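Local coordinates for putative lipoate-protein ligase A subunit 2 (Thermoplasma acidophilum DSM 1728, PDB 3R07) that is a small alpha/beta protein of the lipoate-protein ligase C-terminal family, named as the putative second subunit of a ligase, at residues 68-73 and 79-84; 22-25 and 30-33; 39-42 and 46-49. One frame throughout, in Å; residues are numbered along the deposited sequence.

Contact 1. Residues 68-73 and 79-84; sequences DFYNQG and VEPEDF
Apolar packing of Tyr70 against Pro81 makes up most of this contact. The phenol ring reaches across from helix 62-70, and Pro81 CB sits over its centre, 3.7 Å from the Tyr70 ring centroid and only 11° off the normal, a CH-pi contact. Pro81 CA takes part as well, lying 3.6 Å from Tyr70 CZ, while Ile66 of the same helix also touches the proline.

Around the far end of the phenol the contacts run along its edge. Phe84 comes in at about a right angle, with CD2 4.2 Å from Tyr70 CZ. Its CG is anti to the carbonyl carbon (chi1 -72°), and the ring points its CD2-CE2 edge at the hydroxyl. The same ring is buried against Ile19 of strand 18-26.

Polar bonds serve the turn that carries Pro81 rather than the interface. Asp83 OD2 accepts Glu80 N (3.0 Å) through its anti lone pair, Asp83 N donates back to Glu80 O at 3.1 Å, and Asp83 OD1 is held by Trp12 NE1. No hydrogen bond links the two segments, although Tyr70 OH passes 3.5 Å from the backbone oxygen Val79 O.

The chemistry implies that helix 62-70 is joined to the approach to helix 83-88 by shape and aromatic surface, with polar bonds, one of them to Trp12, holding the proline turn.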
loop_
_atom_site.group_PDB
_atom_site.type_symbol
_atom_site.label_atom_id
_atom_site.label_comp_id
_atom_site.label_asym_id
_atom_site.label_seq_id
_atom_site.Cartn_x
_atom_site.Cartn_y
_atom_site.Cartn_z
ATOM N N ASP B 68 0.852 -6.872 25.631
ATOM C CA ASP B 68 2.314 -6.850 25.817
ATOM C C ASP B 68 2.989 -6.255 24.582
ATOM O O ASP B 68 3.631 -5.200 24.678
ATOM C CB ASP B 68 2.857 -8.262 26.142
ATOM C CG ASP B 68 4.355 -8.447 25.794
ATOM O OD1 ASP B 68 4.916 -7.667 24.994
ATOM O OD2 ASP B 68 4.980 -9.409 26.300
ATOM N N PHE B 69 2.831 -6.962 23.454
ATOM C CA PHE B 69 3.278 -6.599 22.101
ATOM C C PHE B 69 3.176 -5.109 21.793
ATOM O O PHE B 69 4.178 -4.475 21.441
ATOM C CB PHE B 69 2.429 -7.410 21.113
ATOM C CG PHE B 69 2.665 -7.109 19.657
ATOM C CD1 PHE B 69 3.855 -7.465 19.039
ATOM C CD2 PHE B 69 1.658 -6.533 18.895
ATOM C CE1 PHE B 69 4.055 -7.223 17.705
ATOM C CE2 PHE B 69 1.850 -6.281 17.556
ATOM C CZ PHE B 69 3.057 -6.631 16.957
ATOM N N TYR B 70 1.964 -4.570 21.922
ATOM C CA TYR B 70 1.728 -3.136 21.829
ATOM C C TYR B 70 2.558 -2.262 22.824
ATOM O O TYR B 70 3.080 -1.208 22.437
ATOM C CB TYR B 70 0.238 -2.847 21.962
ATOM C CG TYR B 70 -0.556 -3.001 20.682
ATOM C CD1 TYR B 70 -0.897 -1.887 19.915
ATOM C CD2 TYR B 70 -0.994 -4.252 20.246
ATOM C CE1 TYR B 70 -1.641 -2.011 18.739
ATOM C CE2 TYR B 70 -1.742 -4.390 19.060
ATOM C CZ TYR B 70 -2.060 -3.264 18.316
ATOM O OH TYR B 70 -2.798 -3.372 17.152
ATOM N N ASN B 71 2.692 -2.691 24.082
ATOM C CA ASN B 71 3.532 -1.969 25.061
ATOM C C ASN B 71 5.038 -1.946 24.733
ATOM O O ASN B 71 5.814 -1.284 25.436
ATOM C CB ASN B 71 3.320 -2.501 26.490
ATOM C CG ASN B 71 1.874 -2.430 26.930
ATOM O OD1 ASN B 71 1.122 -1.540 26.528
ATOM N ND2 ASN B 71 1.471 -3.385 27.754
ATOM N N GLN B 72 5.457 -2.669 23.692
ATOM C CA GLN B 72 6.821 -2.504 23.171
ATOM C C GLN B 72 6.859 -1.386 22.139
ATOM O O GLN B 72 7.894 -1.143 21.531
ATOM C CB GLN B 72 7.382 -3.800 22.582
ATOM C CG GLN B 72 7.816 -4.814 23.627
ATOM C CD GLN B 72 7.650 -6.246 23.142
ATOM O OE1 GLN B 72 8.565 -6.834 22.556
ATOM N NE2 GLN B 72 6.473 -6.817 23.388
ATOM N N GLY B 73 5.715 -0.721 21.956
ATOM C CA GLY B 73 5.593 0.466 21.108
ATOM C C GLY B 73 5.455 0.170 19.628
ATOM O O GLY B 73 6.350 0.488 18.850
ATOM N N VAL B 79 -6.064 0.508 13.335
ATOM C CA VAL B 79 -6.248 -0.846 13.807
ATOM C C VAL B 79 -5.854 -0.851 15.279
ATOM O O VAL B 79 -4.672 -0.795 15.640
ATOM C CB VAL B 79 -5.428 -1.892 12.975
ATOM C CG1 VAL B 79 -5.511 -3.264 13.590
ATOM C CG2 VAL B 79 -5.918 -1.971 11.547
ATOM N N GLU B 80 -6.878 -0.905 16.122
ATOM C CA GLU B 80 -6.732 -0.940 17.576
ATOM C C GLU B 80 -6.241 -2.314 18.050
ATOM O O GLU B 80 -6.329 -3.290 17.305
ATOM C CB GLU B 80 -8.081 -0.591 18.214
ATOM C CG GLU B 80 -8.522 0.860 17.989
ATOM C CD GLU B 80 -7.780 1.848 18.888
ATOM O OE1 GLU B 80 -8.169 1.989 20.077
ATOM O OE2 GLU B 80 -6.815 2.486 18.403
ATOM N N PRO B 81 -5.717 -2.401 19.286
ATOM C CA PRO B 81 -5.326 -3.711 19.834
ATOM C C PRO B 81 -6.492 -4.699 20.057
ATOM O O PRO B 81 -6.279 -5.908 20.051
ATOM C CB PRO B 81 -4.647 -3.353 21.168
ATOM C CG PRO B 81 -5.245 -2.035 21.549
ATOM C CD PRO B 81 -5.439 -1.310 20.235
ATOM N N GLU B 82 -7.705 -4.194 20.244
ATOM C CA GLU B 82 -8.850 -5.073 20.416
ATOM C C GLU B 82 -9.365 -5.598 19.066
ATOM O O GLU B 82 -10.305 -6.388 19.022
ATOM C CB GLU B 82 -9.957 -4.434 21.306
ATOM C CG GLU B 82 -10.650 -3.142 20.779
ATOM C CD GLU B 82 -9.887 -1.822 21.073
ATOM O OE1 GLU B 82 -8.836 -1.837 21.751
ATOM O OE2 GLU B 82 -10.353 -0.757 20.608
ATOM N N ASP B 83 -8.730 -5.169 17.973
ATOM C CA ASP B 83 -9.007 -5.711 16.629
ATOM C C ASP B 83 -8.285 -7.043 16.368
ATOM O O ASP B 83 -8.830 -7.931 15.724
ATOM C CB ASP B 83 -8.629 -4.702 15.542
ATOM C CG ASP B 83 -9.708 -3.654 15.301
ATOM O OD1 ASP B 83 -10.848 -4.028 14.933
ATOM O OD2 ASP B 83 -9.399 -2.447 15.447
ATOM N N PHE B 84 -7.053 -7.165 16.853
ATOM C CA PHE B 84 -6.323 -8.433 16.813
ATOM C C PHE B 84 -6.887 -9.456 17.809
ATOM O O PHE B 84 -6.576 -10.649 17.730
ATOM C CB PHE B 84 -4.835 -8.210 17.072
ATOM C CG PHE B 84 -4.123 -7.542 15.940
ATOM C CD1 PHE B 84 -3.660 -8.284 14.856
ATOM C CD2 PHE B 84 -3.909 -6.172 15.950
ATOM C CE1 PHE B 84 -2.993 -7.671 13.798
ATOM C CE2 PHE B 84 -3.242 -5.551 14.896
ATOM C CZ PHE B 84 -2.786 -6.301 13.814
#

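Contact 2. Residues 22-25 and 30-33; sequences TLDL and IKDI
Strands 18-26 and 29-36 run antiparallel here, their short segments 4.7 Å apart at closest and 159° between directions, with Leu23-Ile33 a non-hydrogen-bonded pair and Asp24-Asp32 the hydrogen-bonded one. Asp24 N donates to Asp32 O at 3.0 Å. In return Asp24 O receives two amides, Lys31 N at 2.8 Å and, more weakly, Asp32 N at 3.4 Å. Further along, Ile33 CA makes a CA-H...O contact with Thr22 O.

Two successive residues opposite one define a classic beta bulge in this hairpin: Lys31 and Asp32 both face Asp24, and the register slips by one before Leu25 pairs with Ile30. The helix-like backbone of Lys31 lets its amide and that of Asp32 both turn to Asp24 O.

On the buried face Ile30 CG1 packs on two leucine methyls, Leu23 CD2 at 4.1 Å and Leu25 CD2 at 4.2 Å, while Leu23 CG meets Ile33 CD1. Leu88 of helix 83-88 covers Leu23 and Ile33, and Ile59 packs on Leu25 and Ile30.

The other face is polar. Asp24 CB touches Asp32 CB at 3.7 Å, and the two carboxylate planes are 28° apart. Lys31, fully extended with CG anti to its backbone N (chi1 -176°), runs alongside Asp24, and its ammonium, though not in contact, could temper the like charges of the two acids. Asp32 OD1 accepts Ile33 N from above the carboxylate plane and forms a salt bridge with Arg55.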
loop_
_atom_site.group_PDB
_atom_site.type_symbol
_atom_site.label_atom_id
_atom_site.label_comp_id
_atom_site.label_asym_id
_atom_site.label_seq_id
_atom_site.Cartn_x
_atom_site.Cartn_y
_atom_site.Cartn_z
ATOM N N THR B 22 -4.779 -17.384 10.411
ATOM C CA THR B 22 -4.901 -18.852 10.387
ATOM C C THR B 22 -4.220 -19.477 11.616
ATOM O O THR B 22 -3.007 -19.320 11.806
ATOM C CB THR B 22 -4.352 -19.496 9.080
ATOM O OG1 THR B 22 -5.285 -19.290 8.018
ATOM C CG2 THR B 22 -4.146 -21.033 9.249
ATOM N N LEU B 23 -5.003 -20.166 12.453
ATOM C CA LEU B 23 -4.452 -20.819 13.643
ATOM C C LEU B 23 -4.497 -22.322 13.554
ATOM O O LEU B 23 -5.472 -22.906 13.093
ATOM C CB LEU B 23 -5.187 -20.402 14.906
ATOM C CG LEU B 23 -4.859 -19.040 15.480
ATOM C CD1 LEU B 23 -6.016 -18.152 15.144
ATOM C CD2 LEU B 23 -4.693 -19.129 16.980
ATOM N N ASP B 24 -3.424 -22.930 14.021
ATOM C CA ASP B 24 -3.256 -24.371 14.098
ATOM C C ASP B 24 -3.245 -24.721 15.591
ATOM O O ASP B 24 -2.313 -24.346 16.307
ATOM C CB ASP B 24 -1.914 -24.696 13.467
ATOM C CG ASP B 24 -1.767 -26.133 13.085
ATOM O OD1 ASP B 24 -2.460 -27.013 13.658
ATOM O OD2 ASP B 24 -0.917 -26.383 12.204
ATOM N N LEU B 25 -4.291 -25.391 16.074
ATOM C CA LEU B 25 -4.438 -25.639 17.524
ATOM C C LEU B 25 -4.258 -27.104 17.939
ATOM O O LEU B 25 -4.945 -27.996 17.446
ATOM C CB LEU B 25 -5.792 -25.151 18.041
ATOM C CG LEU B 25 -6.319 -23.751 17.769
ATOM C CD1 LEU B 25 -7.665 -23.576 18.456
ATOM C CD2 LEU B 25 -5.327 -22.691 18.239
ATOM N N ILE B 30 -1.144 -23.192 20.870
ATOM C CA ILE B 30 -0.984 -22.677 19.514
ATOM C C ILE B 30 0.236 -23.312 18.866
ATOM O O ILE B 30 1.369 -23.071 19.284
ATOM C CB ILE B 30 -0.882 -21.131 19.504
ATOM C CG1 ILE B 30 -2.224 -20.498 19.920
ATOM C CG2 ILE B 30 -0.424 -20.631 18.123
ATOM C CD1 ILE B 30 -2.153 -19.020 20.228
ATOM N N LYS B 31 -0.001 -24.136 17.851
ATOM C CA LYS B 31 1.069 -24.875 17.208
ATOM C C LYS B 31 1.663 -24.016 16.111
ATOM O O LYS B 31 2.879 -23.978 15.922
ATOM C CB LYS B 31 0.526 -26.187 16.639
ATOM C CG LYS B 31 1.564 -27.100 16.027
ATOM C CD LYS B 31 0.958 -28.435 15.596
ATOM C CE LYS B 31 2.042 -29.309 14.929
ATOM N NZ LYS B 31 1.630 -30.752 14.757
ATOM N N ASP B 32 0.782 -23.348 15.370
ATOM C CA ASP B 32 1.189 -22.389 14.370
ATOM C C ASP B 32 0.195 -21.245 14.223
ATOM O O ASP B 32 -0.982 -21.360 14.605
ATOM C CB ASP B 32 1.415 -23.054 13.027
ATOM C CG ASP B 32 2.587 -22.441 12.282
ATOM O OD1 ASP B 32 3.119 -21.392 12.745
ATOM O OD2 ASP B 32 2.990 -23.020 11.242
ATOM N N ILE B 33 0.692 -20.132 13.682
ATOM C CA ILE B 33 -0.140 -18.975 13.402
ATOM C C ILE B 33 0.424 -18.183 12.221
ATOM O O ILE B 33 1.642 -18.088 12.016
ATOM C CB ILE B 33 -0.421 -18.103 14.697
ATOM C CG1 ILE B 33 -1.293 -16.878 14.379
ATOM C CG2 ILE B 33 0.874 -17.748 15.444
ATOM C CD1 ILE B 33 -1.791 -16.131 15.577
#

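Contact 3. Residues 39-42 and 46-49; sequences FFMF and SINR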
loop_
_atom_site.group_PDB
_atom_site.type_symbol
_atom_site.label_atom_id
_atom_site.label_comp_id
_atom_site.label_asym_id
_atom_site.label_seq_id
_atom_site.Cartn_x
_atom_site.Cartn_y
_atom_site.Cartn_z
ATOM N N PHE B 39 -3.321 -3.856 6.233
ATOM C CA PHE B 39 -3.073 -2.955 7.332
ATOM C C PHE B 39 -1.653 -2.410 7.281
ATOM O O PHE B 39 -0.823 -2.804 6.437
ATOM C CB PHE B 39 -3.352 -3.634 8.689
ATOM C CG PHE B 39 -2.616 -4.943 8.894
ATOM C CD1 PHE B 39 -1.374 -4.970 9.508
ATOM C CD2 PHE B 39 -3.186 -6.152 8.499
ATOM C CE1 PHE B 39 -0.706 -6.174 9.695
ATOM C CE2 PHE B 39 -2.522 -7.346 8.697
ATOM C CZ PHE B 39 -1.276 -7.354 9.292
ATOM N N PHE B 40 -1.386 -1.492 8.198
ATOM C CA PHE B 40 -0.074 -0.916 8.371
ATOM C C PHE B 40 0.411 -1.228 9.763
ATOM O O PHE B 40 -0.369 -1.293 10.702
ATOM C CB PHE B 40 -0.156 0.579 8.172
ATOM C CG PHE B 40 -0.621 0.970 6.814
ATOM C CD1 PHE B 40 0.283 1.067 5.754
ATOM C CD2 PHE B 40 -1.959 1.231 6.582
ATOM C CE1 PHE B 40 -0.142 1.443 4.504
ATOM C CE2 PHE B 40 -2.394 1.598 5.307
ATOM C CZ PHE B 40 -1.481 1.718 4.274
ATOM N N MET B 41 1.717 -1.413 9.876
ATOM C CA MET B 41 2.330 -1.807 11.108
ATOM C C MET B 41 3.780 -1.425 11.008
ATOM O O MET B 41 4.500 -1.890 10.106
ATOM C CB MET B 41 2.203 -3.315 11.302
ATOM C CG MET B 41 2.812 -3.824 12.596
ATOM S SD MET B 41 2.519 -5.594 12.819
ATOM C CE MET B 41 0.786 -5.695 13.290
ATOM N N PHE B 42 4.205 -0.566 11.939
ATOM C CA PHE B 42 5.612 -0.181 12.062
ATOM C C PHE B 42 6.088 -0.464 13.481
ATOM O O PHE B 42 5.383 -0.149 14.445
ATOM C CB PHE B 42 5.804 1.290 11.706
ATOM C CG PHE B 42 5.052 1.716 10.477
ATOM C CD1 PHE B 42 5.673 1.699 9.222
ATOM C CD2 PHE B 42 3.721 2.121 10.565
ATOM C CE1 PHE B 42 4.973 2.077 8.080
ATOM C CE2 PHE B 42 3.018 2.510 9.407
ATOM C CZ PHE B 42 3.643 2.483 8.175
ATOM N N SER B 46 7.572 -6.297 12.939
ATOM C CA SER B 46 6.794 -6.569 14.140
ATOM C C SER B 46 5.700 -7.633 13.932
ATOM O O SER B 46 5.271 -8.282 14.888
ATOM C CB SER B 46 6.143 -5.283 14.639
ATOM O OG SER B 46 7.140 -4.365 15.051
ATOM N N ILE B 47 5.229 -7.797 12.701
ATOM C CA ILE B 47 4.297 -8.862 12.395
ATOM C C ILE B 47 4.913 -10.225 12.694
ATOM O O ILE B 47 4.224 -11.133 13.121
ATOM C CB ILE B 47 3.806 -8.796 10.918
ATOM C CG1 ILE B 47 2.543 -9.642 10.728
ATOM C CG2 ILE B 47 4.907 -9.182 9.945
ATOM C CD1 ILE B 47 1.344 -9.150 11.538
ATOM N N ASN B 48 6.210 -10.368 12.457
ATOM C CA ASN B 48 6.901 -11.624 12.765
ATOM C C ASN B 48 7.063 -11.868 14.259
ATOM O O ASN B 48 7.114 -13.008 14.692
ATOM C CB ASN B 48 8.275 -11.649 12.117
ATOM C CG ASN B 48 8.209 -11.563 10.627
ATOM O OD1 ASN B 48 8.918 -10.773 10.021
ATOM N ND2 ASN B 48 7.345 -12.372 10.018
ATOM N N ARG B 49 7.169 -10.782 15.025
ATOM C CA ARG B 49 7.299 -10.859 16.471
ATOM C C ARG B 49 5.957 -11.320 17.044
ATOM O O ARG B 49 5.930 -12.162 17.937
ATOM C CB ARG B 49 7.735 -9.504 17.083
ATOM C CG ARG B 49 8.835 -9.592 18.189
ATOM C CD ARG B 49 8.994 -8.313 19.100
ATOM N NE ARG B 49 8.895 -7.032 18.387
ATOM C CZ ARG B 49 8.007 -6.066 18.669
ATOM N NH1 ARG B 49 7.136 -6.213 19.672
ATOM N NH2 ARG B 49 7.985 -4.936 17.948
#
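Met41 and Phe39, in the loop that leaves strand 29-36, pack against Ser46 and Ile47 near the beginning of helix 46-54, so the contact lies at a strand-to-helix connection. All the residues that touch are buried, and no hydrogen bond crosses between the segments.

Met41 is the main link. With its first two torsions extended (chi1 -179°), the chain runs out from the loop to the helix backbone. There Met41 SD lies 3.5 Å from Ile47 N and 3.9 Å from Ser46 C. On the side chains the sulfur also meets Ser46 CB, at 4.1 Å. A bend at the last torsion (chi3 -75°) turns the methyl aside, bringing Met41 CE to 3.9 Å from Ile47 CD1. The two side chains cross at about a right angle.

Ile47 CD1 is the shared meeting point. The chi2 of 63° swings this methyl toward the loop, and it meets the aromatic ring of Phe39 at the edge, close to the ring plane, with Phe39 CZ 3.9 Å away. Ser46 OG gives a weak hydrogen bond to Pro43 O in the intervening loop, tying the helix to the residues before it, while the backbone of Phe42 is hydrogen-bonded to Ile75.

The same loop also faces a chain of another protein in the assembly: the Phe39 ring stacks on an aromatic side chain there, and an aromatic side chain of that chain also packs on Met41. The loop packs on the helix that follows it, within a chain whose three-stranded antiparallel sheet is followed by helices, a topology consistent with the SufE/NifU clan.

Contacts 1 and 3 are neighbours, their centres about 10 Å apart, whereas the centre of contact 2 lies about 19 Å from that of contact 1, across the chain's centre, and about 18 Å from that of contact 3. All touching residues of contact 3 are buried; contacts 1 and 2 are each part buried, part exposed. Helices 62-70 and 46-54 meet where Phe69 packs on the Ser46 backbone, and Phe84 of helix 83-88 meets Met41 of the loop, CZ to CE 3.7 Å. Neither contact has a hydrogen bond between its segments, unlike the backbone-paired hairpin of contact 2, whose sheet face Leu88 of helix 83-88 covers. Only contact 3 borders a chain of another protein.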